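Local coordinates for protein cyclin-dependent kinase inhibitor 3 (Homo sapiens, PDB 1FPZ) that removes phosphate from phosphotyrosine, phosphoserine and phosphothreonine in proteins, including the activating phosphothreonine of the cell-cycle kinase CDK2, at residues A[25-33]-A[58-67]; A[70-79]-A[129-140]. The protein carries 1 engineered substitution. All blocks are in the same frame, centred on the assembly; numbering follows the deposited sequence.

Contact 1 (A[25-33]-A[58-67])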
loop_
_atom_site.group_PDB
_atom_site.type_symbol
_atom_site.label_atom_id
_atom_site.label_comp_id
_atom_site.label_asym_id
_atom_site.label_seq_id
_atom_site.Cartn_x
_atom_site.Cartn_y
_atom_site.Cartn_z
ATOM N N THR A 25 1.122 -15.119 -16.550
ATOM C CA THR A 25 0.549 -15.329 -15.186
ATOM C C THR A 25 -0.338 -14.159 -14.762
ATOM O O THR A 25 -0.317 -13.089 -15.381
ATOM C CB THR A 25 1.665 -15.505 -14.118
ATOM O OG1 THR A 25 1.078 -15.957 -12.897
ATOM C CG2 THR A 25 2.373 -14.183 -13.834
ATOM N N PRO A 26 -1.144 -14.356 -13.706
ATOM C CA PRO A 26 -2.022 -13.281 -13.238
ATOM C C PRO A 26 -1.254 -12.079 -12.682
ATOM O O PRO A 26 -0.606 -11.317 -13.425
ATOM C CB PRO A 26 -2.858 -13.978 -12.172
ATOM C CG PRO A 26 -2.965 -15.368 -12.700
ATOM C CD PRO A 26 -1.552 -15.644 -13.116
ATOM N N ILE A 27 -1.363 -11.928 -11.365
ATOM C CA ILE A 27 -0.729 -10.878 -10.572
ATOM C C ILE A 27 -1.146 -11.328 -9.198
ATOM O O ILE A 27 -2.345 -11.522 -8.948
ATOM C CB ILE A 27 -1.343 -9.493 -10.800
ATOM C CG1 ILE A 27 -2.731 -9.647 -11.418
ATOM C CG2 ILE A 27 -0.397 -8.634 -11.600
ATOM C CD1 ILE A 27 -3.529 -8.363 -11.468
ATOM N N HIS A 28 -0.187 -11.512 -8.308
ATOM C CA HIS A 28 -0.572 -11.971 -6.999
ATOM C C HIS A 28 -0.730 -10.912 -5.925
ATOM O O HIS A 28 0.129 -10.059 -5.743
ATOM C CB HIS A 28 0.383 -13.025 -6.492
ATOM C CG HIS A 28 -0.174 -13.788 -5.344
ATOM N ND1 HIS A 28 0.574 -14.137 -4.242
ATOM C CD2 HIS A 28 -1.429 -14.241 -5.115
ATOM C CE1 HIS A 28 -0.199 -14.771 -3.379
ATOM N NE2 HIS A 28 -1.418 -14.847 -3.884
ATOM N N ILE A 29 -1.834 -11.026 -5.200
ATOM C CA ILE A 29 -2.193 -10.140 -4.107
ATOM C C ILE A 29 -1.959 -10.898 -2.802
ATOM O O ILE A 29 -2.440 -12.024 -2.643
ATOM C CB ILE A 29 -3.683 -9.776 -4.185
ATOM C CG1 ILE A 29 -4.021 -9.260 -5.582
ATOM C CG2 ILE A 29 -4.045 -8.764 -3.106
ATOM C CD1 ILE A 29 -5.483 -8.908 -5.772
ATOM N N SER A 30 -1.203 -10.297 -1.890
ATOM C CA SER A 30 -0.935 -10.887 -0.579
ATOM C C SER A 30 -1.928 -10.247 0.380
ATOM O O SER A 30 -1.832 -9.057 0.678
ATOM C CB SER A 30 0.474 -10.558 -0.152
ATOM O OG SER A 30 1.395 -11.063 -1.094
ATOM N N TRP A 31 -2.882 -11.033 0.860
ATOM C CA TRP A 31 -3.912 -10.503 1.734
ATOM C C TRP A 31 -3.591 -10.484 3.238
ATOM O O TRP A 31 -3.445 -11.539 3.864
ATOM C CB TRP A 31 -5.216 -11.259 1.463
ATOM C CG TRP A 31 -5.800 -11.058 0.059
ATOM C CD1 TRP A 31 -5.788 -11.950 -0.976
ATOM C CD2 TRP A 31 -6.532 -9.918 -0.409
ATOM N NE1 TRP A 31 -6.473 -11.442 -2.054
ATOM C CE2 TRP A 31 -6.937 -10.195 -1.735
ATOM C CE3 TRP A 31 -6.884 -8.687 0.168
ATOM C CZ2 TRP A 31 -7.678 -9.287 -2.500
ATOM C CZ3 TRP A 31 -7.620 -7.783 -0.586
ATOM C CH2 TRP A 31 -8.012 -8.090 -1.912
ATOM N N LEU A 32 -3.513 -9.276 3.808
ATOM C CA LEU A 32 -3.205 -9.095 5.227
ATOM C C LEU A 32 -4.452 -9.134 6.123
ATOM O O LEU A 32 -5.378 -8.342 5.944
ATOM C CB LEU A 32 -2.496 -7.761 5.439
ATOM C CG LEU A 32 -2.198 -7.337 6.898
ATOM C CD1 LEU A 32 -1.143 -8.273 7.508
ATOM C CD2 LEU A 32 -1.616 -5.920 6.906
ATOM N N SER A 33 -4.476 -10.044 7.088
ATOM C CA SER A 33 -5.622 -10.099 7.991
ATOM C C SER A 33 -5.473 -8.971 9.002
ATOM O O SER A 33 -4.376 -8.709 9.486
ATOM C CB SER A 33 -5.677 -11.438 8.714
ATOM O OG SER A 33 -6.338 -11.294 9.959
ATOM N N ARG A 58 4.918 -7.133 -18.181
ATOM C CA ARG A 58 3.519 -7.338 -17.820
ATOM C C ARG A 58 2.608 -6.568 -18.766
ATOM O O ARG A 58 3.029 -5.614 -19.406
ATOM C CB ARG A 58 3.271 -6.855 -16.392
ATOM C CG ARG A 58 3.184 -7.945 -15.344
ATOM C CD ARG A 58 1.864 -8.706 -15.423
ATOM N NE ARG A 58 1.528 -9.294 -14.128
ATOM C CZ ARG A 58 2.285 -10.182 -13.490
ATOM N NH1 ARG A 58 3.419 -10.601 -14.033
ATOM N NH2 ARG A 58 1.934 -10.622 -12.285
ATOM N N ASN A 59 1.349 -6.989 -18.826
ATOM C CA ASN A 59 0.338 -6.368 -19.673
ATOM C C ASN A 59 -0.555 -5.516 -18.768
ATOM O O ASN A 59 -1.444 -6.047 -18.105
ATOM C CB ASN A 59 -0.483 -7.475 -20.329
ATOM C CG ASN A 59 -1.587 -6.942 -21.189
ATOM O OD1 ASN A 59 -2.530 -7.657 -21.516
ATOM N ND2 ASN A 59 -1.478 -5.680 -21.577
ATOM N N VAL A 60 -0.336 -4.205 -18.750
ATOM C CA VAL A 60 -1.097 -3.323 -17.870
ATOM C C VAL A 60 -2.618 -3.389 -17.989
ATOM O O VAL A 60 -3.328 -3.192 -17.003
ATOM C CB VAL A 60 -0.630 -1.883 -18.043
ATOM C CG1 VAL A 60 -1.054 -1.052 -16.857
ATOM C CG2 VAL A 60 0.870 -1.864 -18.194
ATOM N N GLN A 61 -3.123 -3.678 -19.182
ATOM C CA GLN A 61 -4.567 -3.761 -19.372
ATOM C C GLN A 61 -5.141 -5.063 -18.827
ATOM O O GLN A 61 -6.202 -5.069 -18.207
ATOM C CB GLN A 61 -4.914 -3.675 -20.847
ATOM C CG GLN A 61 -4.167 -2.613 -21.592
ATOM C CD GLN A 61 -4.360 -2.775 -23.060
ATOM O OE1 GLN A 61 -4.030 -3.823 -23.632
ATOM N NE2 GLN A 61 -4.915 -1.751 -23.695
ATOM N N LYS A 62 -4.454 -6.172 -19.080
ATOM C CA LYS A 62 -4.924 -7.456 -18.583
ATOM C C LYS A 62 -4.921 -7.465 -17.058
ATOM O O LYS A 62 -5.881 -7.928 -16.440
ATOM C CB LYS A 62 -4.042 -8.603 -19.060
ATOM C CG LYS A 62 -4.500 -9.951 -18.496
ATOM C CD LYS A 62 -3.360 -10.944 -18.390
ATOM C CE LYS A 62 -3.799 -12.168 -17.602
ATOM N NZ LYS A 62 -2.646 -12.897 -17.021
ATOM N N ASP A 63 -3.835 -6.969 -16.463
ATOM C CA ASP A 63 -3.691 -6.906 -15.002
ATOM C C ASP A 63 -4.824 -6.130 -14.388
ATOM O O ASP A 63 -5.436 -6.573 -13.420
ATOM C CB ASP A 63 -2.393 -6.220 -14.608
ATOM C CG ASP A 63 -1.181 -6.999 -15.028
ATOM O OD1 ASP A 63 -1.169 -7.505 -16.172
ATOM O OD2 ASP A 63 -0.234 -7.099 -14.222
ATOM N N THR A 64 -5.067 -4.953 -14.947
ATOM C CA THR A 64 -6.144 -4.080 -14.499
ATOM C C THR A 64 -7.465 -4.865 -14.510
ATOM O O THR A 64 -8.158 -4.946 -13.496
ATOM C CB THR A 64 -6.257 -2.828 -15.444
ATOM O OG1 THR A 64 -5.114 -1.976 -15.263
ATOM C CG2 THR A 64 -7.537 -2.042 -15.173
ATOM N N GLU A 65 -7.797 -5.450 -15.662
ATOM C CA GLU A 65 -9.019 -6.240 -15.836
ATOM C C GLU A 65 -9.091 -7.386 -14.819
ATOM O O GLU A 65 -10.151 -7.685 -14.268
ATOM C CB GLU A 65 -9.056 -6.816 -17.246
ATOM C CG GLU A 65 -10.382 -7.395 -17.637
ATOM C CD GLU A 65 -11.399 -6.324 -17.945
ATOM O OE1 GLU A 65 -11.835 -5.630 -17.009
ATOM O OE2 GLU A 65 -11.751 -6.170 -19.134
ATOM N N GLU A 66 -7.956 -8.032 -14.584
ATOM C CA GLU A 66 -7.877 -9.125 -13.620
ATOM C C GLU A 66 -8.286 -8.633 -12.227
ATOM O O GLU A 66 -9.096 -9.265 -11.542
ATOM C CB GLU A 66 -6.443 -9.655 -13.567
ATOM C CG GLU A 66 -6.113 -10.378 -12.287
ATOM C CD GLU A 66 -6.387 -11.868 -12.340
ATOM O OE1 GLU A 66 -7.485 -12.277 -12.775
ATOM O OE2 GLU A 66 -5.490 -12.635 -11.927
ATOM N N LEU A 67 -7.699 -7.511 -11.813
ATOM C CA LEU A 67 -7.985 -6.922 -10.516
ATOM C C LEU A 67 -9.444 -6.538 -10.434
ATOM O O LEU A 67 -10.089 -6.718 -9.400
ATOM C CB LEU A 67 -7.129 -5.674 -10.295
ATOM C CG LEU A 67 -5.616 -5.860 -10.254
ATOM C CD1 LEU A 67 -4.947 -4.493 -10.366
ATOM C CD2 LEU A 67 -5.206 -6.573 -8.957
HETATM O O HOH W 1 -0.426 -11.734 -17.498
HETATM O O HOH W 2 1.995 -12.195 -10.161
#
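The guanidinium of R58 lies against the extended N-terminal loop 25-27, with the backbone carbonyls of T25 and P26 over one of its faces and CG2 and CB of I27 at its edge. P26 O sits 2.9 Å from R58 NH2, but the angle is too poor for a hydrogen bond, so what attraction there is would be mainly electrostatic, carbonyl oxygen to cation. Also in the guanidinium plane are the D63 carboxyl carbon and a water that joins R58 NH2 to H28 N through two weak bonds. Within its own segment R58 NE makes a salt bridge of 2.8 Å to D63 OD2 whose hydrogen bond is weak, the N-H...O angle only 120°; G50 N donates to the same oxygen. The arginine chain turns at chi2 (-74°) to bring its end over P26. A leucine in place of R58 would probably leave the D63 carboxylate without its cationic partner and the P26 carbonyl without the cation facing it.

I27 does most of the packing on helix 60-70. Its CD1 drops between E66 and L67, 3.4 Å from E66 CG and 3.5 Å from L67 CG, while I27 and the aliphatic part of E66 lie alongside and point opposite ways. CG1 of I27 is modelled nearly eclipsed with the backbone N (chi1 19°), and with CG2 very close to R58 and D63 the exact setting of this side chain is doubtful. Farther along, I29 CD1 reaches L67 CD2 at 4.0 Å, and I29 CG2 rests over the centre of the W31 ring. At the other end a second water donates to T25 O and accepts from K62 NZ, 2.6 Å away.

Segment 25-33 belongs to the region that interacts with CDK2. Its hold on the helix is apolar at I27 and I29 and charge- or water-mediated at T25 and P26.

Contact 2 (A[70-79]-A[129-140]); sequences CGIQDIFVFC and CLKNYRKTLIHS. Engineered in segment 129-140: S140 (natural residue Cys).
Strands 74-77 and 136-139 are neighbours in the central sheet of the phosphatase fold, and the second runs straight into the signature loop, where S140 is engineered in place of the predicted nucleophilic cysteine. The two run parallel, at 16° to each other, with D74, I75, F76 and V77 paired to T136, L137, I138 and H139.

Backbone bonds zip them together: L137 N to D74 O, F76 N to L137 O, H139 N to F76 O (2.9 Å) and F78 N to H139 O. At the start of the ladder K135 O accepts from both Q73 N and D74 N.

Apolar packing divides between the two faces. On one, I75 CG1 lies alongside L137 CD2 at 3.7 Å, and V77 flanks the H139 ring. On the other, F76 CE1 meets T136 CG2 at 3.6 Å, and C129 SG comes to the edge of the F76 ring, 5.3 Å from its centroid; H104 stacks on that ring. F78 CE1 touches I138 CB.

Polar contacts cluster near the N-terminal ends of the strands. D74 OD2 is bonded to H104 NE2, while D74 OD1 sits over a face of the R134 guanidinium in a charge-only salt bridge: no N-H points at it, and R134 NH1 is less surely placed. K135 extends past G71, which closes helix 60-70 in a Schellman motif, and its NZ bonds C70 O at 2.7 Å, the donor standing 40° out of the carbonyl plane.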
loop_
_atom_site.group_PDB
_atom_site.type_symbol
_atom_site.label_atom_id
_atom_site.label_comp_id
_atom_site.label_asym_id
_atom_site.label_seq_id
_atom_site.Cartn_x
_atom_site.Cartn_y
_atom_site.Cartn_z
ATOM N N CYS A 70 -11.526 -9.403 -9.924
ATOM C CA CYS A 70 -11.332 -9.952 -8.590
ATOM C C CYS A 70 -12.217 -9.270 -7.574
ATOM O O CYS A 70 -12.403 -9.783 -6.474
ATOM C CB CYS A 70 -9.888 -9.770 -8.126
ATOM S SG CYS A 70 -8.682 -10.963 -8.721
ATOM N N GLY A 71 -12.742 -8.100 -7.920
ATOM C CA GLY A 71 -13.598 -7.392 -6.981
ATOM C C GLY A 71 -12.921 -6.200 -6.319
ATOM O O GLY A 71 -13.471 -5.571 -5.404
ATOM N N ILE A 72 -11.720 -5.885 -6.777
ATOM C CA ILE A 72 -10.980 -4.760 -6.235
ATOM C C ILE A 72 -11.821 -3.517 -6.462
ATOM O O ILE A 72 -12.217 -3.233 -7.586
ATOM C CB ILE A 72 -9.653 -4.556 -6.968
ATOM C CG1 ILE A 72 -8.854 -5.861 -7.001
ATOM C CG2 ILE A 72 -8.867 -3.439 -6.300
ATOM C CD1 ILE A 72 -8.492 -6.407 -5.649
ATOM N N GLN A 73 -12.082 -2.763 -5.408
ATOM C CA GLN A 73 -12.892 -1.563 -5.550
ATOM C C GLN A 73 -12.085 -0.273 -5.448
ATOM O O GLN A 73 -12.359 0.704 -6.139
ATOM C CB GLN A 73 -13.980 -1.556 -4.489
ATOM C CG GLN A 73 -14.598 -2.911 -4.249
ATOM C CD GLN A 73 -16.005 -2.793 -3.755
ATOM O OE1 GLN A 73 -16.926 -2.592 -4.543
ATOM N NE2 GLN A 73 -16.186 -2.888 -2.439
ATOM N N ASP A 74 -11.102 -0.276 -4.564
ATOM C CA ASP A 74 -10.234 0.875 -4.359
ATOM C C ASP A 74 -8.776 0.441 -4.380
ATOM O O ASP A 74 -8.439 -0.559 -3.751
ATOM C CB ASP A 74 -10.542 1.517 -3.010
ATOM C CG ASP A 74 -11.894 2.191 -2.971
ATOM O OD1 ASP A 74 -12.923 1.497 -3.124
ATOM O OD2 ASP A 74 -11.929 3.423 -2.776
ATOM N N ILE A 75 -7.913 1.187 -5.086
ATOM C CA ILE A 75 -6.466 0.888 -5.164
ATOM C C ILE A 75 -5.602 2.091 -4.734
ATOM O O ILE A 75 -5.828 3.188 -5.214
ATOM C CB ILE A 75 -6.030 0.516 -6.593
ATOM C CG1 ILE A 75 -6.768 -0.732 -7.057
ATOM C CG2 ILE A 75 -4.527 0.234 -6.637
ATOM C CD1 ILE A 75 -6.525 -1.032 -8.488
ATOM N N PHE A 76 -4.633 1.889 -3.834
ATOM C CA PHE A 76 -3.754 2.973 -3.390
ATOM C C PHE A 76 -2.385 2.771 -4.031
ATOM O O PHE A 76 -1.780 1.706 -3.911
ATOM C CB PHE A 76 -3.580 3.002 -1.863
ATOM C CG PHE A 76 -4.828 3.405 -1.108
ATOM C CD1 PHE A 76 -5.978 2.611 -1.139
ATOM C CD2 PHE A 76 -4.839 4.567 -0.351
ATOM C CE1 PHE A 76 -7.123 2.979 -0.407
ATOM C CE2 PHE A 76 -5.976 4.944 0.377
ATOM C CZ PHE A 76 -7.108 4.152 0.350
ATOM N N VAL A 77 -1.899 3.815 -4.688
ATOM C CA VAL A 77 -0.631 3.758 -5.395
ATOM C C VAL A 77 0.401 4.680 -4.784
ATOM O O VAL A 77 0.157 5.887 -4.677
ATOM C CB VAL A 77 -0.826 4.154 -6.854
ATOM C CG1 VAL A 77 0.518 4.146 -7.591
ATOM C CG2 VAL A 77 -1.823 3.206 -7.508
ATOM N N PHE A 78 1.547 4.131 -4.379
ATOM C CA PHE A 78 2.577 4.969 -3.789
ATOM C C PHE A 78 3.767 5.189 -4.712
ATOM O O PHE A 78 4.767 5.729 -4.281
ATOM C CB PHE A 78 3.055 4.421 -2.439
ATOM C CG PHE A 78 1.936 4.056 -1.497
ATOM C CD1 PHE A 78 1.598 2.710 -1.288
ATOM C CD2 PHE A 78 1.274 5.025 -0.770
ATOM C CE1 PHE A 78 0.620 2.331 -0.356
ATOM C CE2 PHE A 78 0.288 4.660 0.171
ATOM C CZ PHE A 78 -0.029 3.303 0.371
ATOM N N CYS A 79 3.640 4.797 -5.983
ATOM C CA CYS A 79 4.703 4.984 -6.974
ATOM C C CYS A 79 4.666 6.410 -7.492
ATOM O O CYS A 79 3.585 6.945 -7.711
ATOM C CB CYS A 79 4.499 4.048 -8.154
ATOM S SG CYS A 79 5.081 2.367 -7.864
ATOM N N CYS A 129 -12.389 3.117 3.654
ATOM C CA CYS A 129 -12.588 2.016 2.722
ATOM C C CYS A 129 -13.018 0.784 3.506
ATOM O O CYS A 129 -13.879 0.048 3.065
ATOM C CB CYS A 129 -11.290 1.683 1.952
ATOM S SG CYS A 129 -11.093 2.359 0.262
ATOM N N LEU A 130 -12.411 0.568 4.666
ATOM C CA LEU A 130 -12.738 -0.597 5.472
ATOM C C LEU A 130 -14.112 -0.434 6.126
ATOM O O LEU A 130 -14.950 -1.323 6.030
ATOM C CB LEU A 130 -11.641 -0.841 6.518
ATOM C CG LEU A 130 -10.214 -0.896 5.940
ATOM C CD1 LEU A 130 -9.183 -0.874 7.051
ATOM C CD2 LEU A 130 -10.048 -2.122 5.083
ATOM N N LYS A 131 -14.354 0.700 6.767
ATOM C CA LYS A 131 -15.653 0.912 7.386
ATOM C C LYS A 131 -16.779 0.858 6.357
ATOM O O LYS A 131 -17.929 0.705 6.731
ATOM C CB LYS A 131 -15.665 2.232 8.171
ATOM C CG LYS A 131 -14.679 2.215 9.359
ATOM C CD LYS A 131 -15.054 1.160 10.412
ATOM C CE LYS A 131 -13.848 0.659 11.231
ATOM N NZ LYS A 131 -13.006 -0.355 10.519
ATOM N N ASN A 132 -16.446 0.964 5.069
ATOM C CA ASN A 132 -17.444 0.883 3.991
ATOM C C ASN A 132 -17.459 -0.521 3.389
ATOM O O ASN A 132 -18.250 -0.818 2.497
ATOM C CB ASN A 132 -17.137 1.885 2.868
ATOM C CG ASN A 132 -17.257 3.331 3.315
ATOM O OD1 ASN A 132 -17.932 3.638 4.303
ATOM N ND2 ASN A 132 -16.619 4.235 2.572
ATOM N N TYR A 133 -16.556 -1.369 3.877
ATOM C CA TYR A 133 -16.440 -2.753 3.415
ATOM C C TYR A 133 -15.957 -2.842 1.968
ATOM O O TYR A 133 -16.322 -3.752 1.225
ATOM C CB TYR A 133 -17.788 -3.477 3.593
ATOM C CG TYR A 133 -18.246 -3.542 5.044
ATOM C CD1 TYR A 133 -18.357 -2.380 5.806
ATOM C CD2 TYR A 133 -18.539 -4.763 5.662
ATOM C CE1 TYR A 133 -18.739 -2.420 7.130
ATOM C CE2 TYR A 133 -18.927 -4.809 7.003
ATOM C CZ TYR A 133 -19.023 -3.628 7.725
ATOM O OH TYR A 133 -19.416 -3.630 9.039
ATOM N N ARG A 134 -15.108 -1.897 1.581
ATOM C CA ARG A 134 -14.576 -1.869 0.227
ATOM C C ARG A 134 -13.355 -2.763 0.013
ATOM O O ARG A 134 -12.354 -2.651 0.727
ATOM C CB ARG A 134 -14.200 -0.432 -0.154
ATOM C CG ARG A 134 -15.389 0.481 -0.386
ATOM C CD ARG A 134 -16.264 -0.083 -1.494
ATOM N NE ARG A 134 -15.716 0.129 -2.837
ATOM C CZ ARG A 134 -15.963 1.204 -3.578
ATOM N NH1 ARG A 134 -15.438 1.312 -4.783
ATOM N NH2 ARG A 134 -16.743 2.169 -3.113
ATOM N N LYS A 135 -13.431 -3.637 -0.980
ATOM C CA LYS A 135 -12.300 -4.491 -1.279
ATOM C C LYS A 135 -11.155 -3.554 -1.648
ATOM O O LYS A 135 -11.161 -2.937 -2.721
ATOM C CB LYS A 135 -12.625 -5.402 -2.456
ATOM C CG LYS A 135 -11.452 -6.270 -2.899
ATOM C CD LYS A 135 -11.949 -7.524 -3.573
ATOM C CE LYS A 135 -10.802 -8.459 -3.918
ATOM N NZ LYS A 135 -11.272 -9.878 -4.037
ATOM N N THR A 136 -10.166 -3.453 -0.771
ATOM C CA THR A 136 -9.048 -2.547 -1.006
ATOM C C THR A 136 -7.665 -3.182 -1.231
ATOM O O THR A 136 -7.248 -4.085 -0.512
ATOM C CB THR A 136 -8.958 -1.583 0.154
ATOM O OG1 THR A 136 -10.208 -0.910 0.280
ATOM C CG2 THR A 136 -7.849 -0.568 -0.045
ATOM N N LEU A 137 -6.940 -2.647 -2.208
ATOM C CA LEU A 137 -5.608 -3.115 -2.572
ATOM C C LEU A 137 -4.580 -1.956 -2.600
ATOM O O LEU A 137 -4.900 -0.856 -3.080
ATOM C CB LEU A 137 -5.690 -3.735 -3.951
ATOM C CG LEU A 137 -4.480 -3.589 -4.848
ATOM C CD1 LEU A 137 -3.418 -4.571 -4.410
ATOM C CD2 LEU A 137 -4.916 -3.818 -6.310
ATOM N N ILE A 138 -3.351 -2.195 -2.107
ATOM C CA ILE A 138 -2.330 -1.142 -2.128
ATOM C C ILE A 138 -1.042 -1.653 -2.759
ATOM O O ILE A 138 -0.696 -2.813 -2.622
ATOM C CB ILE A 138 -2.037 -0.579 -0.704
ATOM C CG1 ILE A 138 -1.038 -1.465 0.060
ATOM C CG2 ILE A 138 -3.332 -0.537 0.094
ATOM C CD1 ILE A 138 -0.854 -1.061 1.495
ATOM N N HIS A 139 -0.329 -0.787 -3.467
ATOM C CA HIS A 139 0.907 -1.220 -4.081
ATOM C C HIS A 139 1.901 -0.105 -4.317
ATOM O O HIS A 139 1.552 1.061 -4.463
ATOM C CB HIS A 139 0.626 -1.911 -5.417
ATOM C CG HIS A 139 0.616 -0.982 -6.599
ATOM N ND1 HIS A 139 1.720 -0.243 -6.976
ATOM C CD2 HIS A 139 -0.343 -0.717 -7.515
ATOM C CE1 HIS A 139 1.442 0.433 -8.076
ATOM N NE2 HIS A 139 0.195 0.165 -8.423
ATOM N N SER A 140 3.153 -0.511 -4.371
ATOM C CA SER A 140 4.289 0.349 -4.617
ATOM C C SER A 140 4.922 -0.184 -5.908
ATOM O O SER A 140 4.230 -0.501 -6.871
ATOM C CB SER A 140 5.279 0.193 -3.481
ATOM O OG SER A 140 5.209 1.290 -2.618
#

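In the fold
Contact 1 closes before contact 2 opens along the chain, and their centres lie about 12 Å apart. Helix 60-70 belongs to the first and leads through a short turn into strand 74-77 of the second, with a probable hydrogen bond between L67 O and I72 N at the junction. Both contacts reach one mixed sheet: strand 30-33 is an outermost strand, separated from 136-139 by 42-46, and 74-77 follows on the far side of 136-139. L67 CD2 packs on L137 CD2, and the rim of W31 packs against K135 CE and the T136 carbonyl. The CDK2-interacting N-terminal segment thus packs, through W31, at the start of the strand that leads to the active-site position.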